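Local coordinates for protein peptidoglycan D,D-transpeptidase PbpA (Mycobacterium tuberculosis, PDB 3UN7) that probably cross-links peptidoglycan strands of the cell wall as a penicillin-binding D,D-transpeptidase and is probably required for the regulation of cell length, at residues R23-A28 with D99-N104; A216-P221 with G234-D239; G330-R335 with R355-R360. All coordinates share one frame; numbering follows the deposited sequence.

How the interactions relate
The three interactions follow one another along the chain, each closing its own loop before the next opens, so none nests in or crosses another. Interaction 1 comes first, bringing 99-104 back to 23-28 where strands 26-28 and 104-107 begin, within the dimerisation-domain range. Interactions 2 and 3 both belong to the transpeptidase range. Interaction 2 ties a short hairpin to a disulfide-bonded loop, its centre about 59 Å from that of interaction 1 and across the centre of the chain. Interaction 3 closes an excursion whose strands 339-343 and 349-352 join the sheet of interaction 1, linking the two ranges; the centres of interactions 1 and 3 are about 31 Å apart.

Interaction 1: residues R23-A28 with D99-N104; sequences RGQITA and DPRGGN
The side chains of Q25 and N104 run alongside each other in the same direction, and the two residues grip each other through two hydrogen bonds. The backbone N of Q25 donates to N104 OD1 at 3.0 Å, a nearly straight bond (166° at the hydrogen) that reaches the oxygen from 59° above its carbonyl plane and not along a lone pair. The other end of the same amide is used too: N104 ND2 donates to Q25 OE1 at 2.8 Å. With both ends engaged, the rotation of the N104 amide is fixed. Q25 meets it because its CG stands beside the backbone N (chi1 -51°), from where the extended chain runs along the N104 side chain.

The tight part lies next to this pair, where glycines let the two backbones touch. G24 CA comes to 3.1 Å from G103 O, with the C-H aimed almost straight at an oxygen that is buried and has no hydrogen-bond partner in the model. G24 N sits 3.9 Å from G102 CA. The side chain of R23 turns from this seam to the acids E72 and D76, with which it forms salt bridges.

Toward solvent the packing thins out. The extended chain of the exposed R101 carries its guanidinium to Q25, but R101 NH2 and Q25 NE2 come no closer than 3.6 Å, NE2 lying at the guanidinium edge, in its plane. On the strand side, T27 CG2 stays 4.1 Å from N104 ND2, and T27 OG1 is bound to D106.

Beyond N104 the backbones of Q25 and T27 both bond to V105, so the contact is the entrance to a parallel strand pair, 26-28 beside 104-107, inside a mixed sheet that strands 339-343 and 349-352 extend from the transpeptidase range.

Interaction 2: residues A216-P221 with G234-D239; sequences AAPTIP and GAPCGD
At the foot of the β-hairpin formed by strands 219-221 and 228-230, the chain leading into the hairpin meets the chain leaving it, at the half-cystine C237, which is joined by a disulfide to C253. The central link is a backbone hydrogen bond: C237 N donates to A216 O at 2.7 Å, with 162° at the hydrogen, lying in the carbonyl plane on a lone pair. P236 packs against the same oxygen, its CA only 3.2 Å from A216 O and its CB 3.4 Å away.

Apolar contacts flank this bond. A216 CB rests 3.8 Å from C237 CB, and it also approaches G238 N at 3.9 Å. C237 CB faces the alanine, while SG, anti to the backbone N (chi1 -166°), is directed to C253. Farther along, the P218 ring packs against the second segment. Its CB lies 3.6 Å from G234 O, and its CD meets P236 CG at 4.2 Å, so the two proline rings cross at a slant in loose contact near the surface.

Neighbouring bonds extend the seam. The backbone of A216 also pairs with P241, that of P218 with N231, and A217 O accepts from T255 OG1 on helix 254-264.

Neither proline can donate a backbone N-H, and the one hydrogen bond between the two segments is that from C237 to A216. A short, straight bond beside a half-cystine that also holds K251 NZ through its carbonyl oxygen implies that C237 is fixed both covalently and through its backbone, anchoring the loop to the chain entering the hairpin, to K251 at the end of helix 245-251 and to C253 just after it.

Interaction 3: residues G330-R335 with R355-R360; sequences GGITMR and RYQQRR. Unlike the reference sequence in segment 355-360: R355 (reference Gly).
T333 faces both Q358 and R359, making a classic β bulge in the two-stranded antiparallel ladder of 332-334 and 357-360. T333 N donates to R359 O and T333 O accepts from Q358 N, both at 2.8 Å.

On the face carrying I332, M334, Q357 and R360, the R360 chain bends at chi3 (-80°) and lays its guanidinium over I332, whose CG1 sits 3.5 Å above one face, toward the rim. The bend also delivers NH2 to a lone pair of G330 O at 2.9 Å; NH2 bonds V362 O as well. G330 ends helix 317-328 in a Schellman motif, so R360 ties the strand to that helix end. M334, curled at chi2 and chi3, sets SD 3.7 Å from Q357 CG and turns CE to CB of R355, a residue that differs from the reference sequence.

Past the bulge, R335 bends its chain so that Y356 CD2 lies 3.3 Å above the centre of its guanidinium, the two planes inclined at 45°. Q358 borders the edge of this guanidinium.

R335 N donates to Y356 O, and a water molecule bridges the two backbones, donating to R335 O and accepting from Y356 N at 3.0 Å.

Interaction 1: residues R23-A28 with D99-N104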
# COMPACT_ATOMS: atom_id res chain seq x y z
N ARG A 23 7.48 16.11 -24.89
CA ARG A 23 7.19 15.92 -23.47
C ARG A 23 8.33 15.14 -22.83
O ARG A 23 8.94 14.28 -23.47
CB ARG A 23 5.88 15.15 -23.32
CG ARG A 23 5.40 14.94 -21.90
CD ARG A 23 3.98 14.38 -21.94
NE ARG A 23 3.41 14.18 -20.61
CZ ARG A 23 2.82 15.13 -19.90
NH1 ARG A 23 2.72 16.37 -20.38
NH2 ARG A 23 2.33 14.83 -18.71
N GLY A 24 8.63 15.45 -21.58
CA GLY A 24 9.74 14.81 -20.89
C GLY A 24 9.40 13.43 -20.39
O GLY A 24 8.28 12.95 -20.57
N GLN A 25 10.38 12.80 -19.74
CA GLN A 25 10.31 11.38 -19.36
C GLN A 25 9.96 11.18 -17.90
O GLN A 25 10.31 12.00 -17.04
CB GLN A 25 11.68 10.71 -19.58
CG GLN A 25 12.29 10.91 -20.95
CD GLN A 25 13.74 10.47 -21.03
OE1 GLN A 25 14.46 10.45 -20.02
NE2 GLN A 25 14.18 10.12 -22.22
N ILE A 26 9.28 10.07 -17.61
CA ILE A 26 9.11 9.60 -16.23
C ILE A 26 10.03 8.41 -16.07
O ILE A 26 9.96 7.49 -16.88
CB ILE A 26 7.65 9.19 -15.94
CG1 ILE A 26 6.71 10.39 -16.19
CG2 ILE A 26 7.51 8.61 -14.51
CD1 ILE A 26 5.21 10.05 -16.06
N THR A 27 10.91 8.42 -15.07
CA THR A 27 11.92 7.38 -14.98
C THR A 27 11.87 6.64 -13.64
O THR A 27 11.30 7.14 -12.65
CB THR A 27 13.34 7.95 -15.22
OG1 THR A 27 13.69 8.77 -14.10
CG2 THR A 27 13.39 8.79 -16.49
N ALA A 28 12.46 5.45 -13.62
CA ALA A 28 12.68 4.66 -12.38
C ALA A 28 13.95 3.84 -12.53
O ALA A 28 14.15 3.17 -13.55
CB ALA A 28 11.49 3.75 -12.11
N ASP A 99 15.12 22.65 -30.87
CA ASP A 99 13.90 21.95 -30.46
C ASP A 99 13.73 21.92 -28.94
O ASP A 99 14.65 21.50 -28.23
CB ASP A 99 13.91 20.52 -31.00
CG ASP A 99 13.02 20.35 -32.20
OD1 ASP A 99 13.24 21.06 -33.21
OD2 ASP A 99 12.10 19.50 -32.12
N PRO A 100 12.55 22.35 -28.43
CA PRO A 100 12.32 22.33 -26.98
C PRO A 100 12.07 20.92 -26.47
O PRO A 100 11.78 20.01 -27.26
CB PRO A 100 11.05 23.18 -26.82
CG PRO A 100 10.31 22.94 -28.09
CD PRO A 100 11.37 22.84 -29.17
N ARG A 101 12.19 20.74 -25.16
CA ARG A 101 11.96 19.47 -24.51
C ARG A 101 11.41 19.78 -23.11
O ARG A 101 11.81 20.76 -22.48
CB ARG A 101 13.28 18.68 -24.43
CG ARG A 101 13.20 17.18 -24.11
CD ARG A 101 14.63 16.61 -23.93
NE ARG A 101 14.68 15.17 -23.64
CZ ARG A 101 15.30 14.27 -24.41
NH1 ARG A 101 15.94 14.64 -25.52
NH2 ARG A 101 15.30 12.98 -24.07
N GLY A 102 10.47 18.96 -22.65
CA GLY A 102 9.99 19.05 -21.28
C GLY A 102 11.05 18.53 -20.33
O GLY A 102 12.07 17.98 -20.76
N GLY A 103 10.84 18.73 -19.04
CA GLY A 103 11.77 18.22 -18.04
C GLY A 103 11.45 16.78 -17.70
O GLY A 103 10.51 16.21 -18.24
N ASN A 104 12.25 16.21 -16.81
CA ASN A 104 12.14 14.80 -16.43
C ASN A 104 11.72 14.62 -14.99
O ASN A 104 12.09 15.41 -14.12
CB ASN A 104 13.48 14.09 -16.62
CG ASN A 104 13.64 13.47 -17.99
OD1 ASN A 104 13.02 13.91 -18.98
ND2 ASN A 104 14.48 12.42 -18.07

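Interaction 2: residues A216-P221 with G234-D239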
# COMPACT_ATOMS: atom_id res chain seq x y z
N ALA A 216 -8.71 -17.60 25.76
CA ALA A 216 -8.35 -18.52 24.70
C ALA A 216 -9.62 -19.10 24.07
O ALA A 216 -9.54 -19.92 23.16
CB ALA A 216 -7.47 -19.63 25.24
N ALA A 217 -10.78 -18.64 24.56
CA ALA A 217 -12.10 -19.15 24.14
C ALA A 217 -12.33 -19.07 22.64
O ALA A 217 -11.94 -18.09 22.02
CB ALA A 217 -13.23 -18.40 24.89
N PRO A 218 -12.95 -20.11 22.05
CA PRO A 218 -13.24 -20.17 20.61
C PRO A 218 -14.31 -19.18 20.14
O PRO A 218 -14.34 -18.83 18.97
CB PRO A 218 -13.72 -21.61 20.41
CG PRO A 218 -14.27 -22.01 21.73
CD PRO A 218 -13.42 -21.33 22.75
N THR A 219 -15.18 -18.74 21.05
CA THR A 219 -16.15 -17.67 20.75
C THR A 219 -16.25 -16.69 21.91
O THR A 219 -15.95 -17.04 23.05
CB THR A 219 -17.57 -18.21 20.43
OG1 THR A 219 -18.16 -18.78 21.61
CG2 THR A 219 -17.55 -19.22 19.28
N ILE A 220 -16.68 -15.47 21.60
CA ILE A 220 -16.84 -14.40 22.57
C ILE A 220 -18.09 -13.59 22.21
O ILE A 220 -18.22 -13.13 21.06
CB ILE A 220 -15.56 -13.50 22.63
CG1 ILE A 220 -15.59 -12.54 23.83
CG2 ILE A 220 -15.33 -12.72 21.32
CD1 ILE A 220 -14.25 -11.82 24.05
N PRO A 221 -19.03 -13.42 23.16
CA PRO A 221 -20.20 -12.59 22.86
C PRO A 221 -19.77 -11.14 22.70
O PRO A 221 -18.84 -10.69 23.38
CB PRO A 221 -21.09 -12.76 24.10
CG PRO A 221 -20.17 -13.17 25.20
CD PRO A 221 -19.08 -13.97 24.53
N GLY A 234 -12.70 -21.62 14.20
CA GLY A 234 -13.51 -22.00 15.37
C GLY A 234 -12.80 -22.75 16.49
O GLY A 234 -13.44 -23.38 17.33
N ALA A 235 -11.47 -22.69 16.50
CA ALA A 235 -10.69 -23.40 17.51
C ALA A 235 -10.29 -22.46 18.64
O ALA A 235 -10.13 -21.26 18.40
CB ALA A 235 -9.46 -24.05 16.88
N PRO A 236 -10.13 -22.99 19.87
CA PRO A 236 -9.59 -22.19 20.97
C PRO A 236 -8.16 -21.75 20.67
O PRO A 236 -7.47 -22.40 19.87
CB PRO A 236 -9.59 -23.18 22.14
CG PRO A 236 -10.59 -24.21 21.78
CD PRO A 236 -10.46 -24.36 20.31
N CYS A 237 -7.72 -20.66 21.30
CA CYS A 237 -6.39 -20.12 21.04
C CYS A 237 -5.30 -21.10 21.42
O CYS A 237 -4.33 -21.28 20.68
CB CYS A 237 -6.18 -18.78 21.76
SG CYS A 237 -4.74 -17.86 21.19
N GLY A 238 -5.45 -21.73 22.58
CA GLY A 238 -4.58 -22.83 23.00
C GLY A 238 -5.35 -23.80 23.88
O GLY A 238 -6.57 -23.64 24.09
N ASP A 239 -4.64 -24.80 24.42
CA ASP A 239 -5.23 -25.84 25.27
C ASP A 239 -5.25 -25.43 26.75
O ASP A 239 -5.24 -26.28 27.64
CB ASP A 239 -4.44 -27.15 25.14
CG ASP A 239 -4.10 -27.50 23.70
OD1 ASP A 239 -4.65 -28.50 23.20
OD2 ASP A 239 -3.30 -26.77 23.06

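Interaction 3: residues G330-R335 with R355-R360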
# COMPACT_ATOMS: atom_id res chain seq x y z
N GLY A 330 11.43 2.41 14.03
CA GLY A 330 11.47 2.77 15.46
C GLY A 330 10.33 3.63 15.97
O GLY A 330 10.46 4.29 17.01
N GLY A 331 9.19 3.61 15.27
CA GLY A 331 7.99 4.36 15.69
C GLY A 331 7.80 5.70 14.98
O GLY A 331 6.82 6.40 15.20
N ILE A 332 8.76 6.05 14.13
CA ILE A 332 8.71 7.31 13.37
C ILE A 332 8.20 7.08 11.95
O ILE A 332 8.74 6.25 11.21
CB ILE A 332 10.09 8.03 13.36
CG1 ILE A 332 10.46 8.49 14.78
CG2 ILE A 332 10.09 9.23 12.43
CD1 ILE A 332 11.94 8.92 14.91
N THR A 333 7.14 7.80 11.60
CA THR A 333 6.57 7.76 10.27
C THR A 333 7.27 8.77 9.37
O THR A 333 7.25 9.98 9.63
CB THR A 333 5.06 8.04 10.29
OG1 THR A 333 4.44 7.24 11.31
CG2 THR A 333 4.43 7.67 8.93
N MET A 334 7.89 8.27 8.31
CA MET A 334 8.45 9.13 7.28
C MET A 334 7.36 9.41 6.24
O MET A 334 6.57 8.53 5.90
CB MET A 334 9.68 8.48 6.65
CG MET A 334 10.79 8.14 7.66
SD MET A 334 11.47 9.57 8.51
CE MET A 334 12.36 10.38 7.19
N ARG A 335 7.32 10.66 5.77
CA ARG A 335 6.37 11.06 4.75
C ARG A 335 6.65 10.29 3.46
O ARG A 335 7.77 10.36 2.93
CB ARG A 335 6.46 12.58 4.52
CG ARG A 335 5.54 13.10 3.44
CD ARG A 335 5.35 14.59 3.61
NE ARG A 335 4.68 14.83 4.89
CZ ARG A 335 4.55 16.02 5.49
NH1 ARG A 335 5.04 17.13 4.94
NH2 ARG A 335 3.92 16.08 6.65
N ARG A 355 13.65 13.97 2.66
CA ARG A 355 12.88 13.14 3.58
C ARG A 355 12.40 13.97 4.78
O ARG A 355 13.09 14.90 5.21
CB ARG A 355 13.72 11.95 4.07
CG ARG A 355 14.92 11.59 3.20
CD ARG A 355 14.53 10.90 1.90
NE ARG A 355 15.63 10.50 1.01
CZ ARG A 355 16.85 10.09 1.38
NH1 ARG A 355 17.73 9.74 0.45
NH2 ARG A 355 17.19 10.01 2.66
N TYR A 356 11.23 13.63 5.30
CA TYR A 356 10.60 14.39 6.37
C TYR A 356 9.97 13.44 7.39
O TYR A 356 9.18 12.57 7.02
CB TYR A 356 9.51 15.31 5.80
CG TYR A 356 8.78 16.16 6.82
CD1 TYR A 356 9.42 17.23 7.45
CD2 TYR A 356 7.46 15.89 7.14
CE1 TYR A 356 8.75 18.02 8.39
CE2 TYR A 356 6.78 16.67 8.09
CZ TYR A 356 7.43 17.73 8.70
OH TYR A 356 6.76 18.50 9.64
N GLN A 357 10.33 13.61 8.66
CA GLN A 357 9.70 12.90 9.78
C GLN A 357 8.33 13.51 10.04
O GLN A 357 8.22 14.61 10.59
CB GLN A 357 10.53 13.01 11.05
CG GLN A 357 11.88 12.35 10.99
CD GLN A 357 12.57 12.33 12.35
OE1 GLN A 357 11.92 12.43 13.40
NE2 GLN A 357 13.88 12.18 12.34
N GLN A 358 7.30 12.79 9.64
CA GLN A 358 5.93 13.26 9.69
C GLN A 358 5.39 13.28 11.12
O GLN A 358 4.79 14.27 11.56
CB GLN A 358 5.08 12.35 8.80
CG GLN A 358 3.70 12.84 8.50
CD GLN A 358 3.11 12.12 7.30
OE1 GLN A 358 2.83 10.92 7.35
NE2 GLN A 358 2.92 12.86 6.22
N ARG A 359 5.63 12.19 11.85
CA ARG A 359 5.01 11.97 13.16
C ARG A 359 5.66 10.81 13.89
O ARG A 359 6.09 9.84 13.27
CB ARG A 359 3.52 11.68 12.95
CG ARG A 359 2.71 11.50 14.21
CD ARG A 359 1.29 11.10 13.86
NE ARG A 359 0.28 11.75 14.71
CZ ARG A 359 0.18 11.64 16.04
NH1 ARG A 359 1.04 10.90 16.75
NH2 ARG A 359 -0.79 12.28 16.67
N ARG A 360 5.77 10.90 15.22
CA ARG A 360 6.07 9.72 16.02
C ARG A 360 4.75 9.07 16.43
O ARG A 360 3.94 9.68 17.14
CB ARG A 360 6.92 10.04 17.25
CG ARG A 360 7.13 8.80 18.13
CD ARG A 360 8.15 8.99 19.25
NE ARG A 360 9.54 8.89 18.79
CZ ARG A 360 10.15 7.76 18.43
NH1 ARG A 360 11.42 7.81 18.05
NH2 ARG A 360 9.52 6.59 18.44
O HOH W 1 10.01 11.39 3.76